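Local coordinates for protein omega transaminase (PDB 5LHA) that is an amine transaminase that probably passes amino groups from amines or amino acids to keto acids by way of the cofactor, here bound as pyridoxamine phosphate, at residues 42-47 / 67-71; 149-154 / 183-189; 228-232 / 247-251; 359-364 / 438-443; 375-379 / 391-396. All coordinates share one frame; numbering follows the deposited sequence.

Contacts 2 and 3 share one mixed seven-stranded sheet: strands 149-153 and 225-230 are neighbours in it, and L151 O bonds I229 N. Contact 2 is strand pairing at the sheet margin; contact 3 is the most buried, almost purely apolar, and holds E231 of the cofactor pocket. Contacts 1 and 5 both reach another sheet, about 20 Å apart at their nearest atoms; both use backbone bonds, contact 1 adding an amide-carboxylate bond. Contact 4, partly exposed, joins two helices by aliphatic packing without a direct hydrogen bond; it touches contact 1 through N45 and E442. Contacts 1 and 2 lie on opposite sides of the chain's centre.

Contact 1 (42-47 / 67-71); sequences GDGNYI and IGHNR
G44 and H69 form an isolated antiparallel bridge that ties the turn between strands 37-43 and 46-49 to the loop leading into helix 72-85. Both backbone bonds of a hydrogen-bonded pair are present: G44 N reaches H69 O at 3.0 Å, while H69 N returns a bond to G44 O. Beside them, D43 has CG trans to its own N (chi1 -170°), which carries the carboxylate forward until OD1 accepts from N70 ND2 at 3.0 Å. That bond is nearly straight, 171° at the hydrogen, and lies in the amide plane of N70, although the carboxylate is turned 75° from it. N70 OD1 has K75 as its own partner. The H69 imidazole takes G42 CA over one face, 4.2 Å from its centroid, a CH-pi contact; I47 CG2 comes within 3.4 Å of H69 NE2, which is bonded to D57. A beta carbon on G42 would clash, only 2.8 Å from H69 CG. Y87 of the second subunit also packs on H69, placing the site near a subunit interface. Reciprocal bonds between D43 and Y46 close the turn, the pattern of a two-residue beta hairpin with a type II' turn.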
# COMPACT_ATOMS: atom_id res chain seq x y z
N GLY A 42 -5.85 5.72 45.14
CA GLY A 42 -6.21 7.05 44.69
C GLY A 42 -7.47 7.52 45.37
O GLY A 42 -8.41 6.75 45.56
N ASP A 43 -7.49 8.80 45.74
CA ASP A 43 -8.68 9.37 46.35
C ASP A 43 -8.72 10.87 46.05
O ASP A 43 -7.74 11.58 46.31
CB ASP A 43 -8.68 9.10 47.86
CG ASP A 43 -9.98 9.44 48.52
OD1 ASP A 43 -10.86 8.55 48.59
OD2 ASP A 43 -10.14 10.59 48.95
N GLY A 44 -9.84 11.34 45.51
CA GLY A 44 -9.91 12.74 45.13
C GLY A 44 -8.95 13.00 43.99
O GLY A 44 -8.96 12.30 42.98
N ASN A 45 -8.11 14.03 44.14
CA ASN A 45 -7.08 14.35 43.16
C ASN A 45 -5.69 13.96 43.66
O ASN A 45 -4.68 14.47 43.16
CB ASN A 45 -7.13 15.84 42.78
CG ASN A 45 -8.44 16.24 42.10
OD1 ASN A 45 -9.18 15.39 41.61
ND2 ASN A 45 -8.72 17.53 42.04
N TYR A 46 -5.61 13.03 44.62
CA TYR A 46 -4.35 12.59 45.20
C TYR A 46 -4.18 11.09 44.98
O TYR A 46 -5.16 10.34 44.90
CB TYR A 46 -4.28 12.91 46.70
CG TYR A 46 -4.07 14.37 47.01
CD1 TYR A 46 -5.14 15.26 47.04
CD2 TYR A 46 -2.80 14.87 47.28
CE1 TYR A 46 -4.95 16.60 47.31
CE2 TYR A 46 -2.60 16.21 47.55
CZ TYR A 46 -3.68 17.08 47.57
OH TYR A 46 -3.47 18.42 47.85
N ILE A 47 -2.92 10.66 44.84
CA ILE A 47 -2.57 9.25 44.76
C ILE A 47 -1.41 8.97 45.71
O ILE A 47 -0.63 9.85 46.05
CB ILE A 47 -2.21 8.81 43.32
CG1 ILE A 47 -0.99 9.58 42.81
CG2 ILE A 47 -3.39 9.01 42.39
CD1 ILE A 47 -0.74 9.47 41.33
N ILE A 67 -13.01 13.60 37.14
CA ILE A 67 -13.85 13.87 38.30
C ILE A 67 -13.16 13.52 39.61
O ILE A 67 -13.78 13.66 40.67
CB ILE A 67 -15.19 13.12 38.20
CG1 ILE A 67 -14.95 11.61 38.33
CG2 ILE A 67 -15.89 13.49 36.91
CD1 ILE A 67 -16.21 10.78 38.32
N GLY A 68 -11.94 13.02 39.57
CA GLY A 68 -11.23 12.60 40.76
C GLY A 68 -11.38 11.12 41.05
O GLY A 68 -12.31 10.45 40.59
N HIS A 69 -10.47 10.60 41.86
CA HIS A 69 -10.53 9.20 42.22
C HIS A 69 -11.61 8.94 43.26
O HIS A 69 -11.96 9.82 44.05
CB HIS A 69 -9.18 8.71 42.77
CG HIS A 69 -8.04 8.84 41.81
ND1 HIS A 69 -7.74 7.88 40.88
CD2 HIS A 69 -7.10 9.81 41.68
CE1 HIS A 69 -6.67 8.25 40.19
NE2 HIS A 69 -6.26 9.42 40.66
N ASN A 70 -12.16 7.73 43.23
CA ASN A 70 -12.98 7.20 44.33
C ASN A 70 -14.28 7.98 44.55
O ASN A 70 -14.71 8.18 45.68
CB ASN A 70 -12.17 7.12 45.62
CG ASN A 70 -12.60 5.97 46.51
OD1 ASN A 70 -13.25 5.03 46.06
ND2 ASN A 70 -12.22 6.04 47.78
N ARG A 71 -14.91 8.43 43.46
CA ARG A 71 -16.22 9.07 43.56
C ARG A 71 -17.29 8.03 43.88
O ARG A 71 -17.47 7.06 43.12
CB ARG A 71 -16.56 9.81 42.26
CG ARG A 71 -15.67 11.01 41.96
CD ARG A 71 -15.78 12.11 43.02
NE ARG A 71 -17.09 12.75 43.05
CZ ARG A 71 -17.38 13.89 42.42
NH1 ARG A 71 -16.46 14.53 41.71
NH2 ARG A 71 -18.60 14.40 42.51

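Contact 2 (149-154 / 183-189); sequences RFLSLR and GCHLLDT
F150 to L153 pair with C184 to L187 as the two parallel strands of a beta-alpha-beta unit, with helix 162-166 on the connection. The short strand axes approach to 4.5 Å and are inclined by 31°. The ladder runs from F150 N, which reaches G183 O at a long 3.3 Å, through H185 N to F150 O and S152 N to H185 O, both 3.0 Å, to L187 N on S152 O. It ends where R154 N bonds L187 O at 2.7 Å. CA-H...O contacts fill the intervals, as from L186 CA to S152 O at 3.2 Å. S152 places OG between its N and carbonyl carbon (chi1 67°), where a water donates to it at 2.8 Å and V167 O is a further partner. Past the strand ends, the R154 and D188 side chains run side by side, planes 18° apart, with R154 CD against D188 OD1; R154 NH1 and D188 OD1 are 3.6 Å apart, and the oxygen stands well out of the guanidinium plane, so the long salt bridge is one of charge alone. Were R154 shortened to alanine, D188 OD1 would probably lose this nearby positive charge, although D188 OD2 would keep Q212. L151, H185 and L187 face helix 202-220, F150 leans on helix 124-141, and strand 225-230 flanks 149-153, while strand 184-187 is outermost within the chain and L186 packs on L219 of the third subunit.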
# COMPACT_ATOMS: atom_id res chain seq x y z
N ARG A 149 -8.26 8.74 0.83
CA ARG A 149 -7.11 9.27 1.54
C ARG A 149 -7.52 10.04 2.80
O ARG A 149 -8.64 10.54 2.91
CB ARG A 149 -6.31 10.15 0.60
CG ARG A 149 -5.70 9.39 -0.57
CD ARG A 149 -5.15 10.39 -1.56
NE ARG A 149 -4.50 9.76 -2.70
CZ ARG A 149 -4.23 10.38 -3.84
NH1 ARG A 149 -4.61 11.65 -4.02
NH2 ARG A 149 -3.62 9.74 -4.83
N PHE A 150 -6.58 10.15 3.73
CA PHE A 150 -6.80 10.83 5.00
C PHE A 150 -5.73 11.90 5.20
O PHE A 150 -4.56 11.68 4.86
CB PHE A 150 -6.76 9.85 6.20
CG PHE A 150 -7.81 8.76 6.17
CD1 PHE A 150 -9.15 9.06 6.16
CD2 PHE A 150 -7.44 7.42 6.22
CE1 PHE A 150 -10.11 8.05 6.15
CE2 PHE A 150 -8.38 6.41 6.22
CZ PHE A 150 -9.73 6.73 6.19
N LEU A 151 -6.12 13.05 5.74
CA LEU A 151 -5.18 14.09 6.12
C LEU A 151 -5.10 14.19 7.64
O LEU A 151 -6.10 14.01 8.35
CB LEU A 151 -5.60 15.46 5.56
CG LEU A 151 -5.81 15.60 4.05
CD1 LEU A 151 -6.27 17.01 3.66
CD2 LEU A 151 -4.56 15.23 3.26
N SER A 152 -3.91 14.52 8.15
CA SER A 152 -3.74 14.79 9.57
C SER A 152 -2.58 15.76 9.72
O SER A 152 -1.92 16.14 8.74
CB SER A 152 -3.55 13.50 10.39
OG SER A 152 -2.32 12.83 10.11
N LEU A 153 -2.34 16.17 10.97
CA LEU A 153 -1.41 17.24 11.30
C LEU A 153 -0.16 16.67 11.96
O LEU A 153 -0.20 15.64 12.64
CB LEU A 153 -2.06 18.25 12.25
CG LEU A 153 -3.40 18.86 11.81
CD1 LEU A 153 -3.93 19.83 12.87
CD2 LEU A 153 -3.22 19.57 10.49
N ARG A 154 0.95 17.37 11.76
CA ARG A 154 2.17 17.05 12.47
C ARG A 154 1.93 17.13 13.97
O ARG A 154 1.12 17.94 14.45
CB ARG A 154 3.29 18.01 12.08
CG ARG A 154 4.04 17.58 10.84
CD ARG A 154 5.11 18.59 10.47
NE ARG A 154 6.26 17.95 9.84
CZ ARG A 154 6.40 17.76 8.54
NH1 ARG A 154 5.45 18.17 7.71
NH2 ARG A 154 7.49 17.17 8.07
N GLY A 183 -1.56 6.26 1.57
CA GLY A 183 -2.43 7.38 1.25
C GLY A 183 -2.78 8.27 2.42
O GLY A 183 -3.86 8.87 2.44
N CYS A 184 -1.91 8.34 3.43
CA CYS A 184 -2.11 9.23 4.57
C CYS A 184 -1.11 10.38 4.49
O CYS A 184 0.09 10.14 4.33
CB CYS A 184 -1.95 8.45 5.87
SG CYS A 184 -3.13 7.11 5.95
N HIS A 185 -1.60 11.61 4.62
CA HIS A 185 -0.78 12.78 4.33
C HIS A 185 -0.80 13.77 5.48
O HIS A 185 -1.85 14.08 6.04
CB HIS A 185 -1.25 13.45 3.04
CG HIS A 185 -1.10 12.58 1.83
ND1 HIS A 185 -2.06 11.69 1.41
CD2 HIS A 185 -0.06 12.44 0.96
CE1 HIS A 185 -1.65 11.05 0.33
NE2 HIS A 185 -0.44 11.49 0.03
N LEU A 186 0.39 14.29 5.82
CA LEU A 186 0.55 15.17 6.96
C LEU A 186 0.57 16.64 6.54
O LEU A 186 1.13 17.00 5.50
CB LEU A 186 1.83 14.86 7.74
CG LEU A 186 1.76 13.69 8.71
CD1 LEU A 186 3.05 13.60 9.50
CD2 LEU A 186 0.59 13.86 9.63
N LEU A 187 -0.04 17.48 7.37
CA LEU A 187 -0.01 18.92 7.23
C LEU A 187 0.76 19.49 8.41
O LEU A 187 0.83 18.87 9.47
CB LEU A 187 -1.44 19.48 7.19
CG LEU A 187 -2.35 18.79 6.18
CD1 LEU A 187 -3.80 19.05 6.48
CD2 LEU A 187 -2.01 19.29 4.78
N ASP A 188 1.34 20.67 8.23
CA ASP A 188 2.04 21.30 9.34
C ASP A 188 1.04 21.76 10.40
O ASP A 188 -0.13 22.02 10.11
CB ASP A 188 2.88 22.49 8.86
CG ASP A 188 4.22 22.06 8.30
OD1 ASP A 188 5.04 21.52 9.07
OD2 ASP A 188 4.47 22.27 7.09
N THR A 189 1.49 21.80 11.60
CA THR A 189 0.52 22.23 12.60
C THR A 189 0.70 23.71 12.91
O THR A 189 1.82 24.22 12.88
CB THR A 189 0.66 21.40 13.88
OG1 THR A 189 -0.24 21.90 14.88
CG2 THR A 189 2.08 21.46 14.42
O HOH W 1 -1.72 11.36 7.86

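Contact 3 (228-232 / 247-251); sequences LIAEP and WPRLR. With PMP (4'-deoxy-4'-aminopyridoxal-5'-phosphate), chain E.
W247, with chi1 at -91° and so off a staggered value, and chi2 at 80°, drives the six-membered end of its indole against the backbone of A230 to P232; L228 has CG trans to its N (chi1 -177°), which sends its methyls to L250. The indole meets the backbone of A230 and E231 edge-on: W247 CH2 lies 3.2 Å from A230 O, and W247 CZ2 is 3.4 Å from E231 O. A230 CB reaches CZ2 of W247 at 3.5 Å from outside the ring plane, on the side of L250. The faces are taken too, one by the P232 ring near the rim, the other by L250 CD2, centred 4.0 Å above the plane. W282 also stacks with the indole. Further along, L228 CD2 and L250 CD2 touch at 3.9 Å; the short segments 228-230 and 247-251, strand and helix of one beta-alpha-beta unit, run nearly antiparallel. A water bridges the contact, accepting from W247 NE1 at 3.3 Å and donating to E231 O. Losing the indole to an alanine is likely to open a gap between P232 and L250 and leave that water without its donor. E231 starts away from the helix, and its extended chain brings OE1 to 3.5 Å from PMP C2A, the carboxylate held by Y157 N and G235 N. Apolar, water-bridged packing thus lies on one side of the strand end and the pocket glutamate on the other.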
# COMPACT_ATOMS: atom_id res chain seq x y z
N LEU A 228 -10.31 14.59 7.03
CA LEU A 228 -9.23 15.24 7.76
C LEU A 228 -9.48 15.06 9.25
O LEU A 228 -10.58 15.34 9.73
CB LEU A 228 -9.15 16.73 7.40
CG LEU A 228 -8.05 17.63 7.98
CD1 LEU A 228 -7.79 18.78 7.01
CD2 LEU A 228 -8.41 18.19 9.34
N ILE A 229 -8.46 14.62 9.98
CA ILE A 229 -8.58 14.39 11.42
C ILE A 229 -7.62 15.31 12.16
O ILE A 229 -6.46 15.47 11.77
CB ILE A 229 -8.33 12.91 11.77
CG1 ILE A 229 -8.50 12.67 13.27
CG2 ILE A 229 -6.97 12.42 11.23
CD1 ILE A 229 -8.58 11.21 13.64
N ALA A 230 -8.12 15.92 13.23
CA ALA A 230 -7.31 16.87 13.97
C ALA A 230 -7.84 16.99 15.39
O ALA A 230 -9.04 16.88 15.64
CB ALA A 230 -7.30 18.24 13.28
N GLU A 231 -6.91 17.21 16.33
CA GLU A 231 -7.26 17.46 17.72
C GLU A 231 -7.49 18.95 17.92
O GLU A 231 -6.67 19.75 17.46
CB GLU A 231 -6.15 17.00 18.66
CG GLU A 231 -5.71 15.56 18.51
CD GLU A 231 -4.28 15.36 19.01
OE1 GLU A 231 -4.06 15.38 20.24
OE2 GLU A 231 -3.38 15.25 18.17
N PRO A 232 -8.56 19.36 18.58
CA PRO A 232 -8.75 20.80 18.79
C PRO A 232 -7.63 21.44 19.61
O PRO A 232 -7.27 22.59 19.34
CB PRO A 232 -10.11 20.88 19.50
CG PRO A 232 -10.83 19.64 19.06
CD PRO A 232 -9.77 18.58 18.92
N TRP A 247 -9.28 26.56 13.39
CA TRP A 247 -10.31 25.54 13.23
C TRP A 247 -11.51 26.03 12.42
O TRP A 247 -12.04 25.27 11.61
CB TRP A 247 -10.75 25.00 14.59
CG TRP A 247 -9.94 23.80 15.01
CD1 TRP A 247 -8.68 23.81 15.55
CD2 TRP A 247 -10.29 22.42 14.85
NE1 TRP A 247 -8.25 22.52 15.77
CE2 TRP A 247 -9.22 21.65 15.34
CE3 TRP A 247 -11.42 21.76 14.35
CZ2 TRP A 247 -9.24 20.25 15.36
CZ3 TRP A 247 -11.44 20.38 14.36
CH2 TRP A 247 -10.36 19.64 14.86
N PRO A 248 -11.97 27.28 12.59
CA PRO A 248 -13.00 27.79 11.67
C PRO A 248 -12.58 27.77 10.20
O PRO A 248 -13.41 27.45 9.33
CB PRO A 248 -13.24 29.21 12.18
CG PRO A 248 -12.95 29.12 13.64
CD PRO A 248 -11.79 28.18 13.75
N ARG A 249 -11.33 28.11 9.89
CA ARG A 249 -10.89 28.04 8.50
C ARG A 249 -10.57 26.62 8.07
O ARG A 249 -10.50 26.36 6.86
CB ARG A 249 -9.67 28.94 8.30
CG ARG A 249 -9.95 30.41 8.53
CD ARG A 249 -8.78 31.27 8.11
NE ARG A 249 -8.43 31.04 6.70
CZ ARG A 249 -7.56 31.77 6.01
NH1 ARG A 249 -6.93 32.79 6.59
NH2 ARG A 249 -7.32 31.48 4.74
N LEU A 250 -10.38 25.71 9.02
CA LEU A 250 -10.35 24.28 8.71
C LEU A 250 -11.71 23.81 8.22
O LEU A 250 -11.82 23.20 7.15
CB LEU A 250 -9.93 23.51 9.95
CG LEU A 250 -9.13 22.22 9.77
CD1 LEU A 250 -7.90 22.49 8.93
CD2 LEU A 250 -8.75 21.68 11.14
N ARG A 251 -12.76 24.10 9.00
CA ARG A 251 -14.13 23.77 8.62
C ARG A 251 -14.48 24.30 7.24
O ARG A 251 -15.11 23.60 6.43
CB ARG A 251 -15.08 24.34 9.68
CG ARG A 251 -16.59 24.10 9.47
CD ARG A 251 -17.02 22.67 9.69
NE ARG A 251 -16.90 21.84 8.49
CZ ARG A 251 -17.21 20.55 8.45
NH1 ARG A 251 -17.63 19.94 9.55
NH2 ARG A 251 -17.08 19.86 7.33
N1 PMP E . -6.31 10.32 20.37
C2 PMP E . -5.98 11.20 21.38
C2A PMP E . -6.03 12.69 21.16
C3 PMP E . -5.26 10.72 22.46
O3 PMP E . -4.60 11.58 23.30
C4 PMP E . -5.19 9.34 22.69
C4A PMP E . -4.47 8.82 23.91
N4A PMP E . -3.79 9.90 24.60
C5 PMP E . -5.78 8.46 21.78
C6 PMP E . -6.34 8.97 20.61
C5A PMP E . -5.80 6.97 22.09
O4P PMP E . -6.51 6.71 23.29
P PMP E . -6.44 5.29 24.06
O1P PMP E . -5.18 5.30 24.90
O2P PMP E . -7.65 5.18 24.96
O3P PMP E . -6.39 4.12 23.10
O HOH W 2 -5.05 21.95 16.23

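Contact 4 (359-364 / 438-443); sequences KVGAQL and LTRDEA
The Q363 amide and the R440 guanidinium stand 75° apart in plane, so they do not stack; the amide instead lies across the aliphatic part of the arginine, the two side chains crossing at about a right angle. Q363 OE1 comes to 3.1 Å from R440 CG and Q363 NE2 to 3.5 Å from R440 CB, though Q363 is poorly ordered. From an oblique direction K359 NZ approaches R440 NE to 3.8 Å, two like charges on exposed side chains that would be expected to repel weakly. Beneath this, helix 353-368 packs on the first turn of helix 440-457, whose N-terminus is closed by a capping box: E442 N donates to T439 OG1 at 3.1 Å and 172°, and T439 N returns a bond to E442 OE1. N45 also donates to E442 OE1. The buried part centres on V360, where CG1 is trans to the backbone N (chi1 179°) and points into the cap region, 3.7 Å from A443 CB and also against T439 O and L438 CD2. L438 O is bonded to N356 of helix 353-368. One turn on from V360, L364 CD1 rests 3.4 Å from A443 O.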
# COMPACT_ATOMS: atom_id res chain seq x y z
N LYS A 359 -11.24 28.36 34.33
CA LYS A 359 -10.92 29.35 35.34
C LYS A 359 -9.60 29.04 36.04
O LYS A 359 -8.70 29.89 36.09
CB LYS A 359 -12.06 29.44 36.36
CG LYS A 359 -11.82 30.41 37.51
CD LYS A 359 -12.90 30.29 38.59
CE LYS A 359 -12.60 29.19 39.60
NZ LYS A 359 -11.50 29.56 40.54
N VAL A 360 -9.48 27.84 36.60
CA VAL A 360 -8.28 27.50 37.35
C VAL A 360 -7.10 27.26 36.43
O VAL A 360 -5.95 27.56 36.79
CB VAL A 360 -8.56 26.28 38.25
CG1 VAL A 360 -7.31 25.88 39.03
CG2 VAL A 360 -9.71 26.58 39.18
N GLY A 361 -7.34 26.74 35.22
CA GLY A 361 -6.27 26.58 34.25
C GLY A 361 -5.59 27.88 33.89
O GLY A 361 -4.36 27.95 33.80
N ALA A 362 -6.39 28.92 33.60
CA ALA A 362 -5.83 30.25 33.33
C ALA A 362 -4.99 30.74 34.51
O ALA A 362 -3.85 31.19 34.34
CB ALA A 362 -6.96 31.24 33.03
N GLN A 363 -5.57 30.70 35.71
CA GLN A 363 -4.82 31.02 36.93
C GLN A 363 -3.51 30.24 36.99
O GLN A 363 -2.44 30.81 37.20
CB GLN A 363 -5.72 30.75 38.15
CG GLN A 363 -5.06 30.89 39.52
CD GLN A 363 -5.91 30.31 40.66
OE1 GLN A 363 -7.15 30.26 40.56
NE2 GLN A 363 -5.26 29.87 41.73
N LEU A 364 -3.58 28.92 36.76
CA LEU A 364 -2.37 28.11 36.83
C LEU A 364 -1.36 28.52 35.76
O LEU A 364 -0.17 28.68 36.06
CB LEU A 364 -2.74 26.63 36.68
CG LEU A 364 -1.62 25.58 36.67
CD1 LEU A 364 -0.78 25.66 37.94
CD2 LEU A 364 -2.17 24.18 36.49
N LEU A 438 -9.69 20.38 39.97
CA LEU A 438 -8.57 21.09 40.58
C LEU A 438 -9.01 22.43 41.15
O LEU A 438 -9.79 23.16 40.54
CB LEU A 438 -7.47 21.31 39.55
CG LEU A 438 -6.12 21.75 40.11
CD1 LEU A 438 -5.34 20.54 40.59
CD2 LEU A 438 -5.34 22.51 39.07
N THR A 439 -8.53 22.74 42.35
CA THR A 439 -8.86 23.99 43.02
C THR A 439 -7.73 25.00 42.86
O THR A 439 -6.64 24.69 42.39
CB THR A 439 -9.16 23.73 44.50
OG1 THR A 439 -7.97 23.28 45.16
CG2 THR A 439 -10.24 22.68 44.64
N ARG A 440 -8.03 26.25 43.26
CA ARG A 440 -6.98 27.26 43.38
C ARG A 440 -5.82 26.73 44.22
O ARG A 440 -4.65 26.82 43.82
CB ARG A 440 -7.54 28.53 44.01
CG ARG A 440 -8.50 29.35 43.17
CD ARG A 440 -8.70 30.70 43.84
NE ARG A 440 -9.62 31.58 43.13
CZ ARG A 440 -10.11 32.70 43.65
NH1 ARG A 440 -9.77 33.06 44.88
NH2 ARG A 440 -10.94 33.46 42.95
N ASP A 441 -6.15 26.19 45.39
CA ASP A 441 -5.16 25.67 46.32
C ASP A 441 -4.26 24.63 45.67
O ASP A 441 -3.03 24.73 45.72
CB ASP A 441 -5.88 25.10 47.55
CG ASP A 441 -5.14 23.94 48.18
OD1 ASP A 441 -4.11 24.20 48.84
OD2 ASP A 441 -5.60 22.78 48.03
N GLU A 442 -4.86 23.61 45.04
CA GLU A 442 -4.05 22.58 44.42
C GLU A 442 -3.25 23.13 43.25
O GLU A 442 -2.11 22.71 43.03
CB GLU A 442 -4.94 21.42 43.96
CG GLU A 442 -5.64 20.68 45.07
CD GLU A 442 -6.74 19.78 44.56
OE1 GLU A 442 -7.31 20.09 43.49
OE2 GLU A 442 -7.04 18.76 45.21
N ALA A 443 -3.81 24.09 42.51
CA ALA A 443 -3.06 24.72 41.42
C ALA A 443 -1.80 25.40 41.93
O ALA A 443 -0.75 25.36 41.28
CB ALA A 443 -3.95 25.71 40.66

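Contact 5 (375-379 / 391-396); sequences YAVVG and DLVSDK
V377 and L392 cross obliquely at the open end of the beta hairpin formed by strands 378-384 and 387-393, at the edge of its sheet. V377 turns CG2 trans to its own N, setting that methyl 4.1 Å from L392 CB and 3.6 Å from V393 O. L392 keeps CG beside its backbone N (chi1 -52°), which swings CD2 alongside V378 CG2 at 4.4 Å; these two residues are a non-hydrogen-bonded antiparallel pair with their side chains on one face, where F454 of helix 440-457 covers them together with V377. The backbone bonds flank that pair. V377 O accepts from V393 N at 3.0 Å and is also met by L392 CA at 3.1 Å in a CA-H...O contact. G379 N gives the other bond, to D391 O. A type I turn from Y375 to V378 leads into the first strand. K396 CG lies 3.8 Å from A376 O, and the bends further out bring K396 NZ near A376 CB. The D391 carboxylate has R194 and R382 as salt-bridge partners. At G379 space is tight: V393 CG2 lies against its CA, and a beta carbon there would fall 2.7 Å from D391 O.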
# COMPACT_ATOMS: atom_id res chain seq x y z
N TYR A 375 14.36 30.50 34.55
CA TYR A 375 15.11 29.29 34.21
C TYR A 375 15.38 29.26 32.72
O TYR A 375 14.44 29.27 31.91
CB TYR A 375 14.34 28.05 34.67
CG TYR A 375 14.24 27.92 36.17
CD1 TYR A 375 15.33 27.51 36.93
CD2 TYR A 375 13.05 28.21 36.84
CE1 TYR A 375 15.25 27.39 38.30
CE2 TYR A 375 12.96 28.09 38.22
CZ TYR A 375 14.06 27.68 38.94
OH TYR A 375 13.97 27.56 40.31
N ALA A 376 16.66 29.25 32.35
CA ALA A 376 17.04 29.20 30.94
C ALA A 376 16.42 28.01 30.22
O ALA A 376 15.99 28.13 29.06
CB ALA A 376 18.57 29.17 30.80
N VAL A 377 16.35 26.85 30.89
CA VAL A 377 15.88 25.64 30.22
C VAL A 377 14.39 25.72 29.88
O VAL A 377 13.92 24.98 29.01
CB VAL A 377 16.21 24.41 31.09
CG1 VAL A 377 15.29 24.34 32.32
CG2 VAL A 377 16.11 23.13 30.28
N VAL A 378 13.64 26.62 30.51
CA VAL A 378 12.21 26.78 30.26
C VAL A 378 12.03 27.67 29.03
O VAL A 378 12.20 28.89 29.11
CB VAL A 378 11.49 27.37 31.48
CG1 VAL A 378 10.00 27.54 31.20
CG2 VAL A 378 11.72 26.49 32.71
N GLY A 379 11.63 27.07 27.92
CA GLY A 379 11.43 27.82 26.69
C GLY A 379 10.15 28.63 26.66
O GLY A 379 10.20 29.85 26.49
N ASP A 391 7.82 23.69 27.69
CA ASP A 391 8.70 23.27 26.60
C ASP A 391 10.16 23.57 26.96
O ASP A 391 10.58 24.73 26.99
CB ASP A 391 8.29 23.95 25.30
CG ASP A 391 8.79 23.21 24.09
OD1 ASP A 391 9.96 22.74 24.12
OD2 ASP A 391 8.01 23.06 23.12
N LEU A 392 10.93 22.52 27.21
CA LEU A 392 12.32 22.67 27.63
C LEU A 392 13.22 22.63 26.40
O LEU A 392 13.09 21.75 25.54
CB LEU A 392 12.72 21.57 28.62
CG LEU A 392 11.86 21.30 29.86
CD1 LEU A 392 12.44 20.15 30.67
CD2 LEU A 392 11.69 22.54 30.75
N VAL A 393 14.11 23.62 26.30
CA VAL A 393 15.00 23.78 25.17
C VAL A 393 16.43 23.87 25.68
O VAL A 393 16.69 24.19 26.84
CB VAL A 393 14.65 25.04 24.34
CG1 VAL A 393 13.21 24.99 23.90
CG2 VAL A 393 14.93 26.30 25.16
N SER A 394 17.36 23.57 24.78
CA SER A 394 18.78 23.79 25.06
C SER A 394 19.23 25.20 24.72
O SER A 394 20.23 25.67 25.26
CB SER A 394 19.63 22.76 24.30
OG SER A 394 19.16 22.59 22.98
N ASP A 395 18.49 25.88 23.85
CA ASP A 395 18.86 27.20 23.34
C ASP A 395 17.60 28.02 23.19
O ASP A 395 16.68 27.63 22.47
CB ASP A 395 19.61 27.09 22.01
CG ASP A 395 20.08 28.44 21.47
OD1 ASP A 395 19.25 29.36 21.32
OD2 ASP A 395 21.29 28.58 21.18
N LYS A 396 17.56 29.18 23.86
CA LYS A 396 16.39 30.04 23.80
C LYS A 396 16.17 30.58 22.39
O LYS A 396 15.03 30.65 21.92
CB LYS A 396 16.51 31.17 24.82
CG LYS A 396 16.39 30.72 26.29
CD LYS A 396 16.62 31.86 27.29
CE LYS A 396 18.02 32.49 27.17
NZ LYS A 396 19.15 31.57 27.56
O HOH W 3 12.11 30.51 23.77